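Local structure of glycerate 2-kinase (Pyrococcus horikoshii, 1X3L) at residues P140-T152 / K232-G244. The protein catalyses the ATP-dependent phosphorylation of D-glycerate to 2-phosphoglycerate, a magnesium-dependent reaction that can also draw its phosphate from other nucleotides or pyrophosphate. Sequence-based numbering, arbitrary orientation.
Sequences PEEGISLEDLKLT and KVPESVRLHIERG. With EDO (1,2-ethanediol), chain E.
H240, on the second turn of helix 235-246, is held by E141 and E142 of the type II beta turn E141-I144, where G143, at positive phi (78°), suits its place by lacking a side chain; the turn leads into a capping box (S145 and D148) at the start of helix 146-158. Among the polar contacts, H240 ND1 donates to E142 OE2 (2.6 Å, nearly straight at 163°), meeting the syn side of the carboxylate close to the ring plane. The same oxygen forms a long salt bridge with R243 NH1 (3.5 Å), although R243 also pairs with E248. A water bridges E142 O and S236 O. D148 OD2 accepts from S145 N (2.9 Å) and, weakly, from S236 OG. T152 OG1, anti to its carbonyl carbon (chi1 -58°), is thereby turned back to donate to D148 O.

Histidine also offers a face: E141 CB makes a CH-pi contact 3.5 Å from the H240 centroid. With an alanine here, E142 OE2 would probably keep only the long R243 contact, and E141 CB would lose its supporting surface. I144, a buried branched aliphatic, packs CD1 on H240 CB (3.8 Å). P234 CB meets D148 OD1 at 3.3 Å, and T152 OG1 touches V237 CG2 at 3.3 Å.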
ATOM      1  N   PRO A 140       3.573 -12.324 -20.624  1.00 39.71           N
ATOM      2  CA  PRO A 140       3.985 -13.723 -20.449  1.00 39.65           C
ATOM      3  C   PRO A 140       5.268 -14.075 -21.207  1.00 38.65           C
ATOM      4  O   PRO A 140       5.607 -13.430 -22.196  1.00 38.09           O
ATOM      5  CB  PRO A 140       2.779 -14.505 -20.969  1.00 39.86           C
ATOM      6  CG  PRO A 140       1.629 -13.570 -20.707  1.00 40.90           C
ATOM      7  CD  PRO A 140       2.200 -12.248 -21.151  1.00 40.20           C
ATOM      8  N   GLU A 141       5.980 -15.092 -20.729  1.00 38.45           N
ATOM      9  CA  GLU A 141       7.211 -15.540 -21.371  1.00 39.40           C
ATOM     10  C   GLU A 141       6.890 -16.143 -22.742  1.00 39.62           C
ATOM     11  O   GLU A 141       5.721 -16.307 -23.095  1.00 39.46           O
ATOM     12  CB  GLU A 141       7.922 -16.570 -20.492  1.00 39.77           C
ATOM     13  CG  GLU A 141       8.732 -15.974 -19.340  1.00 40.18           C
ATOM     14  CD  GLU A 141       9.923 -15.149 -19.816  1.00 42.99           C
ATOM     15  OE1 GLU A 141      10.409 -15.390 -20.944  1.00 42.77           O
ATOM     16  OE2 GLU A 141      10.387 -14.267 -19.059  1.00 44.05           O
ATOM     17  N   GLU A 142       7.923 -16.489 -23.505  1.00 40.62           N
ATOM     18  CA  GLU A 142       7.716 -17.026 -24.849  1.00 41.49           C
ATOM     19  C   GLU A 142       6.793 -18.243 -24.937  1.00 40.54           C
ATOM     20  O   GLU A 142       6.878 -19.173 -24.135  1.00 39.55           O
ATOM     21  CB  GLU A 142       9.066 -17.335 -25.517  1.00 42.88           C
ATOM     22  CG  GLU A 142       9.727 -18.664 -25.154  1.00 45.00           C
ATOM     23  CD  GLU A 142      10.041 -18.802 -23.679  1.00 46.56           C
ATOM     24  OE1 GLU A 142      10.318 -17.770 -23.031  1.00 47.58           O
ATOM     25  OE2 GLU A 142      10.025 -19.950 -23.175  1.00 45.75           O
ATOM     26  N   GLY A 143       5.896 -18.208 -25.918  1.00 40.79           N
ATOM     27  CA  GLY A 143       4.962 -19.299 -26.128  1.00 42.41           C
ATOM     28  C   GLY A 143       3.784 -19.319 -25.178  1.00 43.31           C
ATOM     29  O   GLY A 143       2.819 -20.050 -25.394  1.00 44.00           O
ATOM     30  N   ILE A 144       3.847 -18.512 -24.124  1.00 44.24           N
ATOM     31  CA  ILE A 144       2.771 -18.474 -23.145  1.00 43.30           C
ATOM     32  C   ILE A 144       1.783 -17.352 -23.434  1.00 44.07           C
ATOM     33  O   ILE A 144       2.160 -16.184 -23.536  1.00 44.46           O
ATOM     34  CB  ILE A 144       3.333 -18.311 -21.718  1.00 42.96           C
ATOM     35  CG1 ILE A 144       4.302 -19.457 -21.414  1.00 42.65           C
ATOM     36  CG2 ILE A 144       2.191 -18.311 -20.703  1.00 41.94           C
ATOM     37  CD1 ILE A 144       5.029 -19.324 -20.086  1.00 41.39           C
ATOM     38  N   SER A 145       0.513 -17.713 -23.569  1.00 45.03           N
ATOM     39  CA  SER A 145      -0.529 -16.736 -23.847  1.00 47.00           C
ATOM     40  C   SER A 145      -1.149 -16.231 -22.552  1.00 48.45           C
ATOM     41  O   SER A 145      -1.041 -16.869 -21.501  1.00 48.08           O
ATOM     42  CB  SER A 145      -1.623 -17.361 -24.712  1.00 46.13           C
ATOM     43  OG  SER A 145      -2.345 -18.334 -23.978  1.00 45.37           O
ATOM     44  N   LEU A 146      -1.806 -15.081 -22.631  1.00 50.18           N
ATOM     45  CA  LEU A 146      -2.455 -14.512 -21.465  1.00 52.39           C
ATOM     46  C   LEU A 146      -3.444 -15.529 -20.918  1.00 52.92           C
ATOM     47  O   LEU A 146      -3.667 -15.612 -19.710  1.00 52.78           O
ATOM     48  CB  LEU A 146      -3.186 -13.223 -21.846  1.00 53.77           C
ATOM     49  CG  LEU A 146      -4.043 -12.566 -20.761  1.00 54.28           C
ATOM     50  CD1 LEU A 146      -3.249 -12.408 -19.474  1.00 54.95           C
ATOM     51  CD2 LEU A 146      -4.523 -11.223 -21.265  1.00 54.67           C
ATOM     52  N   GLU A 147      -4.029 -16.316 -21.815  1.00 54.56           N
ATOM     53  CA  GLU A 147      -4.993 -17.323 -21.402  1.00 55.44           C
ATOM     54  C   GLU A 147      -4.294 -18.480 -20.693  1.00 54.62           C
ATOM     55  O   GLU A 147      -4.873 -19.108 -19.805  1.00 54.58           O
ATOM     56  CB  GLU A 147      -5.780 -17.833 -22.608  1.00 57.89           C
ATOM     57  CG  GLU A 147      -7.066 -18.552 -22.231  1.00 61.50           C
ATOM     58  CD  GLU A 147      -7.941 -17.725 -21.297  1.00 64.26           C
ATOM     59  OE1 GLU A 147      -8.238 -16.556 -21.630  1.00 64.75           O
ATOM     60  OE2 GLU A 147      -8.335 -18.247 -20.230  1.00 65.27           O
ATOM     61  N   ASP A 148      -3.054 -18.765 -21.085  1.00 53.67           N
ATOM     62  CA  ASP A 148      -2.300 -19.835 -20.439  1.00 53.13           C
ATOM     63  C   ASP A 148      -2.004 -19.389 -19.014  1.00 52.43           C
ATOM     64  O   ASP A 148      -2.039 -20.187 -18.079  1.00 51.96           O
ATOM     65  CB  ASP A 148      -0.978 -20.111 -21.163  1.00 51.56           C
ATOM     66  CG  ASP A 148      -1.173 -20.798 -22.500  1.00 53.19           C
ATOM     67  OD1 ASP A 148      -2.003 -21.728 -22.582  1.00 52.92           O
ATOM     68  OD2 ASP A 148      -0.479 -20.415 -23.468  1.00 52.33           O
ATOM     69  N   LEU A 149      -1.707 -18.102 -18.863  1.00 52.91           N
ATOM     70  CA  LEU A 149      -1.411 -17.532 -17.556  1.00 54.87           C
ATOM     71  C   LEU A 149      -2.625 -17.673 -16.646  1.00 54.85           C
ATOM     72  O   LEU A 149      -2.510 -18.142 -15.513  1.00 55.13           O
ATOM     73  CB  LEU A 149      -1.032 -16.055 -17.696  1.00 54.91           C
ATOM     74  CG  LEU A 149      -0.921 -15.238 -16.405  1.00 56.94           C
ATOM     75  CD1 LEU A 149       0.047 -15.899 -15.431  1.00 56.12           C
ATOM     76  CD2 LEU A 149      -0.462 -13.830 -16.749  1.00 56.36           C
ATOM     77  N   LYS A 150      -3.790 -17.281 -17.154  1.00 55.87           N
ATOM     78  CA  LYS A 150      -5.025 -17.368 -16.381  1.00 55.89           C
ATOM     79  C   LYS A 150      -5.287 -18.789 -15.896  1.00 55.83           C
ATOM     80  O   LYS A 150      -5.567 -19.007 -14.720  1.00 55.88           O
ATOM     81  CB  LYS A 150      -6.218 -16.887 -17.213  1.00 56.35           C
ATOM     82  CG  LYS A 150      -6.174 -15.416 -17.602  1.00 56.05           C
ATOM     83  CD  LYS A 150      -7.454 -15.020 -18.332  1.00 56.75           C
ATOM     84  CE  LYS A 150      -7.436 -13.567 -18.755  1.00 57.67           C
ATOM     85  NZ  LYS A 150      -8.710 -13.174 -19.422  1.00 58.88           N
ATOM     86  N   LEU A 151      -5.197 -19.757 -16.801  1.00 56.05           N
ATOM     87  CA  LEU A 151      -5.432 -21.146 -16.429  1.00 57.50           C
ATOM     88  C   LEU A 151      -4.454 -21.606 -15.351  1.00 57.21           C
ATOM     89  O   LEU A 151      -4.829 -22.327 -14.425  1.00 56.48           O
ATOM     90  CB  LEU A 151      -5.309 -22.053 -17.656  1.00 59.31           C
ATOM     91  CG  LEU A 151      -6.276 -21.770 -18.810  1.00 61.59           C
ATOM     92  CD1 LEU A 151      -6.060 -22.793 -19.917  1.00 62.21           C
ATOM     93  CD2 LEU A 151      -7.714 -21.825 -18.309  1.00 62.54           C
ATOM     94  N   THR A 152      -3.199 -21.189 -15.475  1.00 56.95           N
ATOM     95  CA  THR A 152      -2.183 -21.571 -14.504  1.00 57.25           C
ATOM     96  C   THR A 152      -2.511 -20.968 -13.142  1.00 57.53           C
ATOM     97  O   THR A 152      -2.562 -21.674 -12.136  1.00 56.26           O
ATOM     98  CB  THR A 152      -0.780 -21.098 -14.944  1.00 57.17           C
ATOM     99  OG1 THR A 152      -0.469 -21.646 -16.232  1.00 56.72           O
ATOM    100  CG2 THR A 152       0.272 -21.558 -13.943  1.00 56.89           C
ATOM    101  N   LYS A 232      -1.444 -30.544 -15.216  1.00 59.64           N
ATOM    102  CA  LYS A 232      -2.690 -29.861 -15.537  1.00 58.47           C
ATOM    103  C   LYS A 232      -2.492 -28.505 -16.206  1.00 57.37           C
ATOM    104  O   LYS A 232      -3.354 -28.050 -16.958  1.00 58.18           O
ATOM    105  CB  LYS A 232      -3.541 -29.698 -14.274  1.00 59.48           C
ATOM    106  CG  LYS A 232      -4.023 -31.014 -13.669  1.00 60.50           C
ATOM    107  CD  LYS A 232      -4.950 -30.763 -12.482  1.00 60.88           C
ATOM    108  CE  LYS A 232      -5.525 -32.057 -11.919  1.00 60.68           C
ATOM    109  NZ  LYS A 232      -4.482 -32.941 -11.324  1.00 60.44           N
ATOM    110  N   VAL A 233      -1.362 -27.857 -15.938  1.00 55.66           N
ATOM    111  CA  VAL A 233      -1.086 -26.555 -16.541  1.00 54.45           C
ATOM    112  C   VAL A 233      -0.817 -26.738 -18.030  1.00 53.83           C
ATOM    113  O   VAL A 233      -0.415 -27.816 -18.462  1.00 54.71           O
ATOM    114  CB  VAL A 233       0.149 -25.885 -15.903  1.00 54.04           C
ATOM    115  CG1 VAL A 233      -0.080 -25.690 -14.416  1.00 53.19           C
ATOM    116  CG2 VAL A 233       1.390 -26.732 -16.151  1.00 53.25           C
ATOM    117  N   PRO A 234      -1.035 -25.687 -18.836  1.00 53.11           N
ATOM    118  CA  PRO A 234      -0.788 -25.812 -20.275  1.00 53.35           C
ATOM    119  C   PRO A 234       0.636 -26.274 -20.584  1.00 53.15           C
ATOM    120  O   PRO A 234       1.556 -26.077 -19.786  1.00 51.25           O
ATOM    121  CB  PRO A 234      -1.083 -24.407 -20.803  1.00 54.08           C
ATOM    122  CG  PRO A 234      -0.804 -23.529 -19.622  1.00 55.26           C
ATOM    123  CD  PRO A 234      -1.413 -24.308 -18.489  1.00 53.61           C
ATOM    124  N   GLU A 235       0.802 -26.890 -21.748  1.00 51.86           N
ATOM    125  CA  GLU A 235       2.096 -27.399 -22.179  1.00 50.72           C
ATOM    126  C   GLU A 235       3.133 -26.280 -22.247  1.00 47.94           C
ATOM    127  O   GLU A 235       4.294 -26.480 -21.898  1.00 47.00           O
ATOM    128  CB  GLU A 235       1.959 -28.062 -23.555  1.00 52.41           C
ATOM    129  CG  GLU A 235       3.021 -29.106 -23.870  1.00 55.76           C
ATOM    130  CD  GLU A 235       2.977 -29.558 -25.320  1.00 58.45           C
ATOM    131  OE1 GLU A 235       1.864 -29.803 -25.840  1.00 59.28           O
ATOM    132  OE2 GLU A 235       4.058 -29.675 -25.941  1.00 59.77           O
ATOM    133  N   SER A 236       2.702 -25.104 -22.691  1.00 46.03           N
ATOM    134  CA  SER A 236       3.591 -23.954 -22.819  1.00 43.86           C
ATOM    135  C   SER A 236       4.238 -23.569 -21.492  1.00 42.66           C
ATOM    136  O   SER A 236       5.369 -23.083 -21.468  1.00 40.85           O
ATOM    137  CB  SER A 236       2.828 -22.753 -23.380  1.00 44.39           C
ATOM    138  OG  SER A 236       1.853 -22.292 -22.459  1.00 44.65           O
ATOM    139  N   VAL A 237       3.519 -23.777 -20.392  1.00 41.41           N
ATOM    140  CA  VAL A 237       4.059 -23.447 -19.079  1.00 39.98           C
ATOM    141  C   VAL A 237       5.128 -24.462 -18.691  1.00 40.02           C
ATOM    142  O   VAL A 237       6.215 -24.084 -18.248  1.00 39.18           O
ATOM    143  CB  VAL A 237       2.951 -23.413 -17.998  1.00 41.11           C
ATOM    144  CG1 VAL A 237       3.570 -23.276 -16.610  1.00 38.97           C
ATOM    145  CG2 VAL A 237       2.022 -22.239 -18.254  1.00 38.82           C
ATOM    146  N   ARG A 238       4.834 -25.749 -18.860  1.00 39.47           N
ATOM    147  CA  ARG A 238       5.819 -26.770 -18.534  1.00 40.25           C
ATOM    148  C   ARG A 238       7.054 -26.589 -19.408  1.00 39.18           C
ATOM    149  O   ARG A 238       8.185 -26.706 -18.933  1.00 38.68           O
ATOM    150  CB  ARG A 238       5.259 -28.178 -18.755  1.00 41.65           C
ATOM    151  CG  ARG A 238       4.459 -28.740 -17.591  1.00 44.27           C
ATOM    152  CD  ARG A 238       4.246 -30.240 -17.765  1.00 45.93           C
ATOM    153  NE  ARG A 238       3.542 -30.545 -19.009  1.00 47.07           N
ATOM    154  CZ  ARG A 238       2.270 -30.239 -19.240  1.00 47.75           C
ATOM    155  NH1 ARG A 238       1.552 -29.623 -18.308  1.00 46.59           N
ATOM    156  NH2 ARG A 238       1.719 -30.537 -20.410  1.00 48.91           N
ATOM    157  N   LEU A 239       6.836 -26.290 -20.685  1.00 37.99           N
ATOM    158  CA  LEU A 239       7.950 -26.117 -21.611  1.00 38.40           C
ATOM    159  C   LEU A 239       8.857 -24.950 -21.239  1.00 36.44           C
ATOM    160  O   LEU A 239      10.078 -25.078 -21.265  1.00 36.75           O
ATOM    161  CB  LEU A 239       7.440 -25.932 -23.044  1.00 39.79           C
ATOM    162  CG  LEU A 239       8.535 -25.768 -24.106  1.00 42.00           C
ATOM    163  CD1 LEU A 239       9.411 -27.017 -24.138  1.00 44.32           C
ATOM    164  CD2 LEU A 239       7.899 -25.528 -25.474  1.00 41.93           C
ATOM    165  N   HIS A 240       8.270 -23.809 -20.899  1.00 36.25           N
ATOM    166  CA  HIS A 240       9.091 -22.663 -20.537  1.00 36.32           C
ATOM    167  C   HIS A 240       9.899 -22.947 -19.283  1.00 35.01           C
ATOM    168  O   HIS A 240      11.058 -22.549 -19.179  1.00 36.13           O
ATOM    169  CB  HIS A 240       8.246 -21.416 -20.297  1.00 36.40           C
ATOM    170  CG  HIS A 240       9.053 -20.252 -19.822  1.00 38.05           C
ATOM    171  ND1 HIS A 240       9.980 -19.618 -20.621  1.00 37.73           N
ATOM    172  CD2 HIS A 240       9.130 -19.655 -18.609  1.00 36.69           C
ATOM    173  CE1 HIS A 240      10.597 -18.683 -19.920  1.00 38.02           C
ATOM    174  NE2 HIS A 240      10.099 -18.685 -18.696  1.00 38.35           N
ATOM    175  N   ILE A 241       9.281 -23.634 -18.330  1.00 34.57           N
ATOM    176  CA  ILE A 241       9.956 -23.960 -17.084  1.00 37.11           C
ATOM    177  C   ILE A 241      11.058 -24.995 -17.301  1.00 37.10           C
ATOM    178  O   ILE A 241      12.125 -24.893 -16.699  1.00 37.99           O
ATOM    179  CB  ILE A 241       8.940 -24.444 -16.017  1.00 36.58           C
ATOM    180  CG1 ILE A 241       8.099 -23.246 -15.554  1.00 37.60           C
ATOM    181  CG2 ILE A 241       9.669 -25.088 -14.838  1.00 36.80           C
ATOM    182  CD1 ILE A 241       6.963 -23.592 -14.614  1.00 39.37           C
ATOM    183  N   GLU A 242      10.805 -25.984 -18.157  1.00 36.81           N
ATOM    184  CA  GLU A 242      11.816 -26.996 -18.453  1.00 37.25           C
ATOM    185  C   GLU A 242      13.002 -26.306 -19.127  1.00 36.65           C
ATOM    186  O   GLU A 242      14.162 -26.642 -18.868  1.00 37.27           O
ATOM    187  CB  GLU A 242      11.251 -28.075 -19.381  1.00 39.03           C
ATOM    188  CG  GLU A 242      10.312 -29.065 -18.697  1.00 42.44           C
ATOM    189  CD  GLU A 242      11.001 -29.839 -17.587  1.00 43.46           C
ATOM    190  OE1 GLU A 242      12.136 -30.311 -17.809  1.00 46.47           O
ATOM    191  OE2 GLU A 242      10.411 -29.985 -16.499  1.00 45.30           O
ATOM    192  N   ARG A 243      12.710 -25.341 -19.994  1.00 35.76           N
ATOM    193  CA  ARG A 243      13.766 -24.602 -20.675  1.00 36.94           C
ATOM    194  C   ARG A 243      14.585 -23.847 -19.630  1.00 37.11           C
ATOM    195  O   ARG A 243      15.806 -23.754 -19.737  1.00 36.85           O
ATOM    196  CB  ARG A 243      13.181 -23.609 -21.680  1.00 37.50           C
ATOM    197  CG  ARG A 243      12.488 -24.242 -22.881  1.00 39.86           C
ATOM    198  CD  ARG A 243      12.275 -23.200 -23.966  1.00 41.32           C
ATOM    199  NE  ARG A 243      13.557 -22.722 -24.481  1.00 44.70           N
ATOM    200  CZ  ARG A 243      13.730 -21.574 -25.130  1.00 44.85           C
ATOM    201  NH1 ARG A 243      12.700 -20.767 -25.351  1.00 44.81           N
ATOM    202  NH2 ARG A 243      14.940 -21.228 -25.548  1.00 44.11           N
ATOM    203  N   GLY A 244      13.902 -23.308 -18.622  1.00 36.42           N
ATOM    204  CA  GLY A 244      14.588 -22.586 -17.563  1.00 35.10           C
ATOM    205  C   GLY A 244      15.485 -23.526 -16.777  1.00 35.44           C
ATOM    206  O   GLY A 244      16.591 -23.165 -16.377  1.00 33.87           O
TER
HETATM  207  C1  EDO E 503       7.085 -14.301 -27.860  1.00 69.63           C
HETATM  208  O1  EDO E 503       7.992 -15.372 -28.153  1.00 69.65           O
HETATM  209  C2  EDO E 503       5.665 -14.675 -28.290  1.00 69.48           C
HETATM  210  O2  EDO E 503       5.226 -15.846 -27.588  1.00 69.67           O
HETATM  211  O   HOH W   1       6.593 -21.883 -23.864  1.00 47.19           O